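Local atomic coordinates of Thiol:disulfide interchange protein DsbA (Pseudomonas aeruginosa PAO1, PDB entry 3H93), a protein that probably introduces disulfide bonds into other periplasmic proteins by passing on its own redox-active disulfide. Residues H39-E44 and V94-H99; R62-F67 and M77-E82; H88-A93 and D113-K118. All coordinates share one frame; numbering follows the deposited sequence.

Interaction 1: H39-E44 and V94-H99; sequences HCYAFE and VFEAIH
Segments 39-44 and 94-99 are two helical stretches running roughly antiparallel, their axes 142° apart and 10.6 Å from each other at closest approach, with Tyr41 and Phe95 as the nearest pair of backbones (CA to CA 6.2 Å). The contact joins the two halves of a DsbA fold: helix 38-52 is the thioredoxin helix that starts at the CxxC motif, and helix 88-99 belongs to the helical insert. Tyr41 carries most of it. With CG anti to the backbone N (chi1 -173°), its ring reaches across to helix 88-99 and lies almost parallel to that of Phe95, the planes only 3° apart. The two rings are slid so far past each other that they barely overlap, and each lies against the root of the other residue. Phe95 CB sits over one face of the tyrosine ring, 3.5 Å from its centroid, while the backbone CA of Tyr41 lies over the phenylalanine ring at 4.0 Å from the centroid, giving a reciprocal pair of CH-pi contacts. A third joins Tyr41 CB to the face of the His99 imidazole, completing an aromatic cluster; His99 NE2 is hydrogen-bonded to the backbone O of Tyr35, which holds that ring in place. At the inner end of the cluster the carboxylate of Glu44 meets the Phe95 ring obliquely, with Glu44 CD 3.6 Å from Phe95 CE2. Its OE1 makes a salt bridge with Arg62 and its OE2 a hydrogen bond with His88. Cys40, disulfide-bonded to Cys37 in a pair predicted to be redox-active, borders the same phenylalanine through its backbone C and CB. No hydrogen bond crosses between the helices, and at the outer end Tyr41 OH lies against the Glu96 stem, 3.9 Å from Glu96 CB.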
loop_
_atom_site.group_PDB
_atom_site.type_symbol
_atom_site.label_atom_id
_atom_site.label_comp_id
_atom_site.label_asym_id
_atom_site.label_seq_id
_atom_site.Cartn_x
_atom_site.Cartn_y
_atom_site.Cartn_z
ATOM N N HIS A 39 10.360 -3.483 -6.906
ATOM C CA HIS A 39 9.554 -2.554 -7.684
ATOM C C HIS A 39 8.706 -1.677 -6.788
ATOM O O HIS A 39 8.353 -0.565 -7.167
ATOM C CB HIS A 39 8.739 -3.281 -8.738
ATOM C CG HIS A 39 9.591 -3.966 -9.756
ATOM N ND1 HIS A 39 10.488 -3.281 -10.550
ATOM C CD2 HIS A 39 9.715 -5.273 -10.088
ATOM C CE1 HIS A 39 11.113 -4.137 -11.341
ATOM N NE2 HIS A 39 10.661 -5.352 -11.082
ATOM N N CYS A 40 8.407 -2.178 -5.596
ATOM C CA CYS A 40 7.710 -1.383 -4.588
ATOM C C CYS A 40 8.582 -0.207 -4.175
ATOM O O CYS A 40 8.108 0.923 -4.060
ATOM C CB CYS A 40 7.373 -2.238 -3.365
ATOM S SG CYS A 40 6.325 -3.665 -3.724
ATOM N N TYR A 41 9.864 -0.483 -3.953
ATOM C CA TYR A 41 10.812 0.566 -3.604
ATOM C C TYR A 41 10.936 1.559 -4.753
ATOM O O TYR A 41 10.888 2.770 -4.542
ATOM C CB TYR A 41 12.171 -0.038 -3.264
ATOM C CG TYR A 41 13.188 0.954 -2.725
ATOM C CD1 TYR A 41 12.796 2.189 -2.209
ATOM C CD2 TYR A 41 14.529 0.636 -2.696
ATOM C CE1 TYR A 41 13.726 3.086 -1.705
ATOM C CE2 TYR A 41 15.465 1.523 -2.194
ATOM C CZ TYR A 41 15.059 2.745 -1.698
ATOM O OH TYR A 41 15.999 3.626 -1.196
ATOM N N ALA A 42 11.072 1.052 -5.974
ATOM C CA ALA A 42 11.222 1.928 -7.129
ATOM C C ALA A 42 9.984 2.800 -7.356
ATOM O O ALA A 42 10.092 3.921 -7.847
ATOM C CB ALA A 42 11.543 1.113 -8.386
ATOM N N PHE A 43 8.814 2.288 -6.985
ATOM C CA PHE A 43 7.552 2.993 -7.205
ATOM C C PHE A 43 7.299 4.050 -6.127
ATOM O O PHE A 43 6.557 5.007 -6.350
ATOM C CB PHE A 43 6.407 1.973 -7.234
ATOM C CG PHE A 43 5.087 2.516 -7.725
ATOM C CD1 PHE A 43 5.004 3.223 -8.914
ATOM C CD2 PHE A 43 3.919 2.258 -7.023
ATOM C CE1 PHE A 43 3.784 3.689 -9.381
ATOM C CE2 PHE A 43 2.692 2.727 -7.479
ATOM C CZ PHE A 43 2.628 3.446 -8.662
ATOM N N GLU A 44 7.924 3.880 -4.964
ATOM C CA GLU A 44 7.667 4.770 -3.831
ATOM C C GLU A 44 7.765 6.272 -4.157
ATOM O O GLU A 44 6.873 7.037 -3.789
ATOM C CB GLU A 44 8.557 4.391 -2.637
ATOM C CG GLU A 44 8.199 5.099 -1.334
ATOM C CD GLU A 44 7.025 4.465 -0.606
ATOM O OE1 GLU A 44 6.350 3.577 -1.177
ATOM O OE2 GLU A 44 6.780 4.853 0.554
ATOM N N VAL A 94 13.793 2.092 5.806
ATOM C CA VAL A 94 13.508 0.663 5.790
ATOM C C VAL A 94 13.781 0.077 4.406
ATOM O O VAL A 94 14.461 -0.945 4.277
ATOM C CB VAL A 94 12.052 0.378 6.211
ATOM C CG1 VAL A 94 11.712 -1.099 6.018
ATOM C CG2 VAL A 94 11.832 0.810 7.669
ATOM N N PHE A 95 13.254 0.729 3.374
ATOM C CA PHE A 95 13.497 0.300 2.002
ATOM C C PHE A 95 14.994 0.207 1.736
ATOM O O PHE A 95 15.489 -0.782 1.197
ATOM C CB PHE A 95 12.890 1.292 1.010
ATOM C CG PHE A 95 11.432 1.061 0.700
ATOM C CD1 PHE A 95 11.005 -0.119 0.102
ATOM C CD2 PHE A 95 10.493 2.050 0.962
ATOM C CE1 PHE A 95 9.659 -0.318 -0.222
ATOM C CE2 PHE A 95 9.149 1.858 0.647
ATOM C CZ PHE A 95 8.732 0.672 0.047
ATOM N N GLU A 96 15.718 1.249 2.110
ATOM C CA GLU A 96 17.139 1.296 1.824
ATOM C C GLU A 96 17.895 0.218 2.591
ATOM O O GLU A 96 18.824 -0.389 2.067
ATOM C CB GLU A 96 17.692 2.678 2.154
ATOM C CG GLU A 96 19.096 2.899 1.662
ATOM C CD GLU A 96 19.506 4.344 1.777
ATOM O OE1 GLU A 96 19.128 5.142 0.897
ATOM O OE2 GLU A 96 20.203 4.678 2.754
ATOM N N ALA A 97 17.489 -0.018 3.837
ATOM C CA ALA A 97 18.119 -1.049 4.656
ATOM C C ALA A 97 18.007 -2.406 3.971
ATOM O O ALA A 97 18.969 -3.171 3.911
ATOM C CB ALA A 97 17.482 -1.096 6.044
ATOM N N ILE A 98 16.825 -2.703 3.445
ATOM C CA ILE A 98 16.589 -3.995 2.819
ATOM C C ILE A 98 17.259 -4.108 1.452
ATOM O O ILE A 98 17.910 -5.115 1.152
ATOM C CB ILE A 98 15.080 -4.282 2.705
ATOM C CG1 ILE A 98 14.485 -4.444 4.106
ATOM C CG2 ILE A 98 14.822 -5.523 1.854
ATOM C CD1 ILE A 98 12.980 -4.422 4.140
ATOM N N HIS A 99 17.116 -3.069 0.632
ATOM C CA HIS A 99 17.543 -3.160 -0.764
ATOM C C HIS A 99 18.988 -2.774 -1.019
ATOM O O HIS A 99 19.623 -3.324 -1.915
ATOM C CB HIS A 99 16.606 -2.361 -1.664
ATOM C CG HIS A 99 15.224 -2.921 -1.702
ATOM N ND1 HIS A 99 14.877 -3.980 -2.514
ATOM C CD2 HIS A 99 14.119 -2.619 -0.980
ATOM C CE1 HIS A 99 13.607 -4.282 -2.314
ATOM N NE2 HIS A 99 13.125 -3.473 -1.386
#

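Interaction 2: R62-F67 and M77-E82; sequences RLPALF and MFLTLE
Phe78 presses the far end of its ring against the base of Arg62, with Phe78 CZ 3.8 Å from Arg62 CB, the two side chains crossing at about a right angle. An anti chi1 of 177° carries the ring off its helix to the strand, where the backbone oxygen of Arg62 lies in the ring plane, 3.9 Å from Phe78 CE2. Over one face of the same ring runs Glu82 CG, one helical turn further on and 3.5 Å above the plane. The guanidinium of Arg62 stands nearly upright to the ring, at 82°, and is not stacked on it. Strand 58-64 is an outermost strand of the thioredoxin sheet and helix 70-84 opens the helical insert, so the contact lies where the chain passes from one to the other; the strand and helix axes of the two segments approach to 8.5 Å. Pro64 CD is shared, touching Phe78 CD2 at 3.9 Å and Leu79 CD2 at 3.8 Å, and Leu79 also touches Met138 of helix 132-148. The polar link between the segments runs through water. Arg62 NE donates to a water at 2.9 Å, and that water donates in turn to Glu82 OE1, linking opposite charges whose nearest charged atoms, Arg62 NE and Glu82 OE1, remain 5.5 Å apart. The other end of the guanidinium, NH1, forms a salt bridge with Glu31 besides the one to Glu44.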
loop_
_atom_site.group_PDB
_atom_site.type_symbol
_atom_site.label_atom_id
_atom_site.label_comp_id
_atom_site.label_asym_id
_atom_site.label_seq_id
_atom_site.Cartn_x
_atom_site.Cartn_y
_atom_site.Cartn_z
ATOM N N ARG A 62 -2.830 2.789 2.520
ATOM C CA ARG A 62 -1.822 1.793 2.183
ATOM C C ARG A 62 -1.955 0.576 3.071
ATOM O O ARG A 62 -2.275 0.691 4.257
ATOM C CB ARG A 62 -0.407 2.373 2.272
ATOM C CG ARG A 62 -0.223 3.556 1.352
ATOM C CD ARG A 62 1.125 3.513 0.663
ATOM N NE ARG A 62 2.212 3.863 1.566
ATOM C CZ ARG A 62 3.491 3.844 1.209
ATOM N NH1 ARG A 62 3.830 3.471 -0.026
ATOM N NH2 ARG A 62 4.433 4.193 2.076
ATOM N N LEU A 63 -1.707 -0.593 2.483
ATOM C CA LEU A 63 -1.749 -1.857 3.210
ATOM C C LEU A 63 -0.495 -2.646 2.923
ATOM O O LEU A 63 0.018 -2.603 1.811
ATOM C CB LEU A 63 -2.938 -2.702 2.756
ATOM C CG LEU A 63 -4.342 -2.201 3.077
ATOM C CD1 LEU A 63 -5.361 -3.046 2.321
ATOM C CD2 LEU A 63 -4.599 -2.234 4.584
ATOM N N PRO A 64 -0.014 -3.399 3.920
ATOM C CA PRO A 64 1.062 -4.351 3.646
ATOM C C PRO A 64 0.484 -5.546 2.903
ATOM O O PRO A 64 -0.669 -5.917 3.141
ATOM C CB PRO A 64 1.514 -4.779 5.045
ATOM C CG PRO A 64 0.297 -4.606 5.908
ATOM C CD PRO A 64 -0.503 -3.472 5.312
ATOM N N ALA A 65 1.269 -6.129 2.005
ATOM C CA ALA A 65 0.894 -7.381 1.361
ATOM C C ALA A 65 1.369 -8.518 2.255
ATOM O O ALA A 65 2.560 -8.823 2.309
ATOM C CB ALA A 65 1.534 -7.477 -0.014
ATOM N N LEU A 66 0.440 -9.128 2.982
ATOM C CA LEU A 66 0.799 -10.151 3.953
ATOM C C LEU A 66 0.764 -11.517 3.281
ATOM O O LEU A 66 -0.142 -12.330 3.504
ATOM C CB LEU A 66 -0.127 -10.081 5.165
ATOM C CG LEU A 66 -0.092 -8.708 5.846
ATOM C CD1 LEU A 66 -1.129 -8.669 6.954
ATOM C CD2 LEU A 66 1.306 -8.359 6.383
ATOM N N PHE A 67 1.770 -11.757 2.448
ATOM C CA PHE A 67 1.767 -12.906 1.550
ATOM C C PHE A 67 2.570 -14.091 2.082
ATOM O O PHE A 67 2.847 -15.037 1.345
ATOM C CB PHE A 67 2.277 -12.504 0.166
ATOM C CG PHE A 67 1.325 -11.626 -0.613
ATOM C CD1 PHE A 67 0.077 -11.278 -0.103
ATOM C CD2 PHE A 67 1.671 -11.179 -1.880
ATOM C CE1 PHE A 67 -0.792 -10.476 -0.845
ATOM C CE2 PHE A 67 0.812 -10.375 -2.612
ATOM C CZ PHE A 67 -0.419 -10.029 -2.100
HETATM N N MSE A 77 5.849 -4.654 10.606
HETATM C CA MSE A 77 6.666 -3.457 10.806
HETATM C C MSE A 77 6.005 -2.229 10.175
HETATM O O MSE A 77 5.948 -1.156 10.789
HETATM C CB MSE A 77 8.070 -3.646 10.231
HETATM C CG MSE A 77 8.902 -2.376 10.265
HETATM SE SE MSE A 77 10.756 -2.652 9.786
HETATM C CE MSE A 77 10.542 -3.756 8.189
ATOM N N PHE A 78 5.495 -2.382 8.954
ATOM C CA PHE A 78 4.785 -1.281 8.307
ATOM C C PHE A 78 3.606 -0.785 9.149
ATOM O O PHE A 78 3.469 0.418 9.392
ATOM C CB PHE A 78 4.297 -1.667 6.911
ATOM C CG PHE A 78 3.507 -0.581 6.248
ATOM C CD1 PHE A 78 4.132 0.581 5.821
ATOM C CD2 PHE A 78 2.132 -0.704 6.077
ATOM C CE1 PHE A 78 3.408 1.606 5.219
ATOM C CE2 PHE A 78 1.402 0.313 5.478
ATOM C CZ PHE A 78 2.042 1.472 5.048
ATOM N N LEU A 79 2.751 -1.709 9.582
ATOM C CA LEU A 79 1.598 -1.341 10.399
ATOM C C LEU A 79 2.045 -0.641 11.676
ATOM O O LEU A 79 1.417 0.318 12.134
ATOM C CB LEU A 79 0.771 -2.575 10.753
ATOM C CG LEU A 79 0.077 -3.234 9.565
ATOM C CD1 LEU A 79 -0.660 -4.471 10.028
ATOM C CD2 LEU A 79 -0.882 -2.252 8.884
ATOM N N THR A 80 3.133 -1.130 12.253
ATOM C CA THR A 80 3.650 -0.573 13.496
ATOM C C THR A 80 4.103 0.864 13.303
ATOM O O THR A 80 3.758 1.742 14.100
ATOM C CB THR A 80 4.807 -1.435 14.016
ATOM O OG1 THR A 80 4.284 -2.704 14.418
ATOM C CG2 THR A 80 5.496 -0.781 15.196
ATOM N N LEU A 81 4.872 1.101 12.246
ATOM C CA LEU A 81 5.385 2.432 11.963
ATOM C C LEU A 81 4.243 3.397 11.646
ATOM O O LEU A 81 4.247 4.552 12.082
ATOM C CB LEU A 81 6.408 2.383 10.822
ATOM C CG LEU A 81 7.720 1.682 11.198
ATOM C CD1 LEU A 81 8.611 1.499 9.984
ATOM C CD2 LEU A 81 8.453 2.469 12.283
ATOM N N GLU A 82 3.260 2.925 10.891
ATOM C CA GLU A 82 2.104 3.758 10.590
ATOM C C GLU A 82 1.379 4.172 11.863
ATOM O O GLU A 82 1.011 5.340 12.028
ATOM C CB GLU A 82 1.163 3.023 9.648
ATOM C CG GLU A 82 1.732 2.922 8.233
ATOM C CD GLU A 82 1.822 4.291 7.556
ATOM O OE1 GLU A 82 0.853 4.663 6.883
ATOM O OE2 GLU A 82 2.840 5.011 7.719
HETATM O O HOH W 1 1.276 4.949 4.110
#

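Interaction 3: H88-A93 and D113-K118; sequences HDVHNA and DFLAGK
Ala93 and Lys118 meet through carbon: Ala93 CB touches Lys118 CD at 3.9 Å, against the aliphatic part of the lysine chain. A bend at chi2 (-67°) lays the CG and CD methylenes of Lys118 along the alanine methyl. The backbone O of Ala93 lies near the plane of the Phe114 ring, at the edge, 3.5 Å from Phe114 CZ. Val90 adds a second footing one turn earlier, its CG1 branch reaching Leu115 CD2 at 4.0 Å and its CG2 branch approaching the backbone O of Lys118.

The partners on 113-118 are set by the end of helix 108-116 and the turn after it. Phe114 swings its ring toward helix 88-99 with CG anti to its own N (chi1 164°), and Lys118 CG packs over one of its faces, 3.9 Å above the plane. Lys118 N is hydrogen-bonded to Leu115 O at 2.8 Å, which fixes the turn that brings the lysine back over the ring. Further out, Val90 and Leu115 both rest on Leu81 of helix 70-84 and on Val120, so that helix 70-84 and the loop at Val120 join this corner of the DsbA helical insert.

With no hydrogen bond between the segments, the contact rests on van der Waals packing of aliphatic groups, with one carbonyl oxygen at an aromatic C-H edge.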
loop_
_atom_site.group_PDB
_atom_site.type_symbol
_atom_site.label_atom_id
_atom_site.label_comp_id
_atom_site.label_asym_id
_atom_site.label_seq_id
_atom_site.Cartn_x
_atom_site.Cartn_y
_atom_site.Cartn_z
ATOM N N HIS A 88 7.619 10.008 6.627
ATOM C CA HIS A 88 7.852 9.104 5.518
ATOM C C HIS A 88 9.313 8.709 5.336
ATOM O O HIS A 88 9.600 7.617 4.845
ATOM C CB HIS A 88 7.309 9.670 4.212
ATOM C CG HIS A 88 7.527 8.750 3.061
ATOM N ND1 HIS A 88 8.594 8.880 2.198
ATOM C CD2 HIS A 88 6.850 7.646 2.666
ATOM C CE1 HIS A 88 8.553 7.902 1.308
ATOM N NE2 HIS A 88 7.511 7.136 1.576
ATOM N N ASP A 89 10.230 9.588 5.720
ATOM C CA ASP A 89 11.654 9.273 5.603
ATOM C C ASP A 89 11.997 7.947 6.284
ATOM O O ASP A 89 12.938 7.263 5.883
ATOM C CB ASP A 89 12.513 10.388 6.204
ATOM C CG ASP A 89 12.624 11.606 5.298
ATOM O OD1 ASP A 89 12.294 11.507 4.093
ATOM O OD2 ASP A 89 13.060 12.664 5.804
ATOM N N VAL A 90 11.252 7.591 7.326
ATOM C CA VAL A 90 11.498 6.325 8.016
ATOM C C VAL A 90 11.236 5.151 7.085
ATOM O O VAL A 90 11.989 4.174 7.076
ATOM C CB VAL A 90 10.633 6.185 9.279
ATOM C CG1 VAL A 90 10.762 4.783 9.875
ATOM C CG2 VAL A 90 11.032 7.239 10.303
ATOM N N HIS A 91 10.171 5.242 6.294
ATOM C CA HIS A 91 9.891 4.194 5.313
ATOM C C HIS A 91 11.013 4.067 4.293
ATOM O O HIS A 91 11.387 2.962 3.906
ATOM C CB HIS A 91 8.560 4.444 4.615
ATOM C CG HIS A 91 7.385 4.332 5.529
ATOM N ND1 HIS A 91 7.101 3.182 6.235
ATOM C CD2 HIS A 91 6.424 5.227 5.862
ATOM C CE1 HIS A 91 6.014 3.375 6.964
ATOM N NE2 HIS A 91 5.585 4.607 6.754
ATOM N N ASN A 92 11.555 5.198 3.854
ATOM C CA ASN A 92 12.692 5.159 2.947
ATOM C C ASN A 92 13.900 4.483 3.586
ATOM O O ASN A 92 14.639 3.765 2.914
ATOM C CB ASN A 92 13.047 6.564 2.454
ATOM C CG ASN A 92 12.099 7.060 1.376
ATOM O OD1 ASN A 92 11.394 6.276 0.735
ATOM N ND2 ASN A 92 12.087 8.365 1.162
ATOM N N ALA A 93 14.102 4.717 4.880
ATOM C CA ALA A 93 15.193 4.075 5.608
ATOM C C ALA A 93 15.024 2.554 5.610
ATOM O O ALA A 93 15.991 1.818 5.447
ATOM C CB ALA A 93 15.264 4.598 7.028
ATOM N N ASP A 113 16.204 -2.083 16.923
ATOM C CA ASP A 113 17.581 -1.615 17.023
ATOM C C ASP A 113 17.992 -0.821 15.786
ATOM O O ASP A 113 18.654 0.207 15.899
ATOM C CB ASP A 113 18.534 -2.776 17.282
ATOM C CG ASP A 113 18.451 -3.272 18.706
ATOM O OD1 ASP A 113 17.850 -2.557 19.538
ATOM O OD2 ASP A 113 18.972 -4.364 18.993
ATOM N N PHE A 114 17.581 -1.281 14.609
ATOM C CA PHE A 114 17.875 -0.546 13.386
ATOM C C PHE A 114 17.147 0.794 13.376
ATOM O O PHE A 114 17.748 1.839 13.121
ATOM C CB PHE A 114 17.481 -1.349 12.142
ATOM C CG PHE A 114 17.389 -0.516 10.890
ATOM C CD1 PHE A 114 18.534 -0.098 10.235
ATOM C CD2 PHE A 114 16.154 -0.141 10.376
ATOM C CE1 PHE A 114 18.451 0.681 9.087
ATOM C CE2 PHE A 114 16.065 0.634 9.230
ATOM C CZ PHE A 114 17.216 1.043 8.584
ATOM N N LEU A 115 15.846 0.763 13.653
ATOM C CA LEU A 115 15.027 1.971 13.558
ATOM C C LEU A 115 15.393 3.000 14.626
ATOM O O LEU A 115 15.186 4.204 14.442
ATOM C CB LEU A 115 13.541 1.617 13.622
ATOM C CG LEU A 115 13.063 0.789 12.426
ATOM C CD1 LEU A 115 11.734 0.107 12.711
ATOM C CD2 LEU A 115 12.969 1.650 11.183
ATOM N N ALA A 116 15.952 2.529 15.735
ATOM C CA ALA A 116 16.401 3.432 16.790
ATOM C C ALA A 116 17.456 4.397 16.260
ATOM O O ALA A 116 17.607 5.513 16.766
ATOM C CB ALA A 116 16.943 2.645 17.979
ATOM N N GLY A 117 18.192 3.959 15.242
ATOM C CA GLY A 117 19.213 4.794 14.632
ATOM C C GLY A 117 18.643 5.677 13.541
ATOM O O GLY A 117 19.366 6.461 12.913
ATOM N N LYS A 118 17.340 5.545 13.313
ATOM C CA LYS A 118 16.646 6.316 12.285
ATOM C C LYS A 118 15.548 7.184 12.885
ATOM O O LYS A 118 14.598 7.564 12.195
ATOM C CB LYS A 118 16.048 5.390 11.224
ATOM C CG LYS A 118 17.053 4.463 10.574
ATOM C CD LYS A 118 18.054 5.228 9.731
ATOM C CE LYS A 118 19.140 4.304 9.200
ATOM N NZ LYS A 118 20.113 5.027 8.345
#

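In the fold
Helix 88-99 is shared by interactions 1 and 3, whose centres lie 12 Å apart, and it packs on helix 70-84 of interaction 2. Glu44 of the active-site helix ties all three together: its OE1 is 2.8 Å from Arg62 NH1, a salt bridge to interaction 2, and its OE2 is 2.6 Å from His88 NE2, a probable hydrogen bond to interaction 3. A second probable hydrogen bond, Glu82 OE2 to His91 NE2 at 2.9 Å, joins interactions 2 and 3. Apolar packing of Val94 on Met77, Leu81 and Leu115 fills in between the helices. Of the three, only interaction 1 holds a cysteine of the predicted redox-active pair, Cys40; interaction 3 lies farther out in the insert.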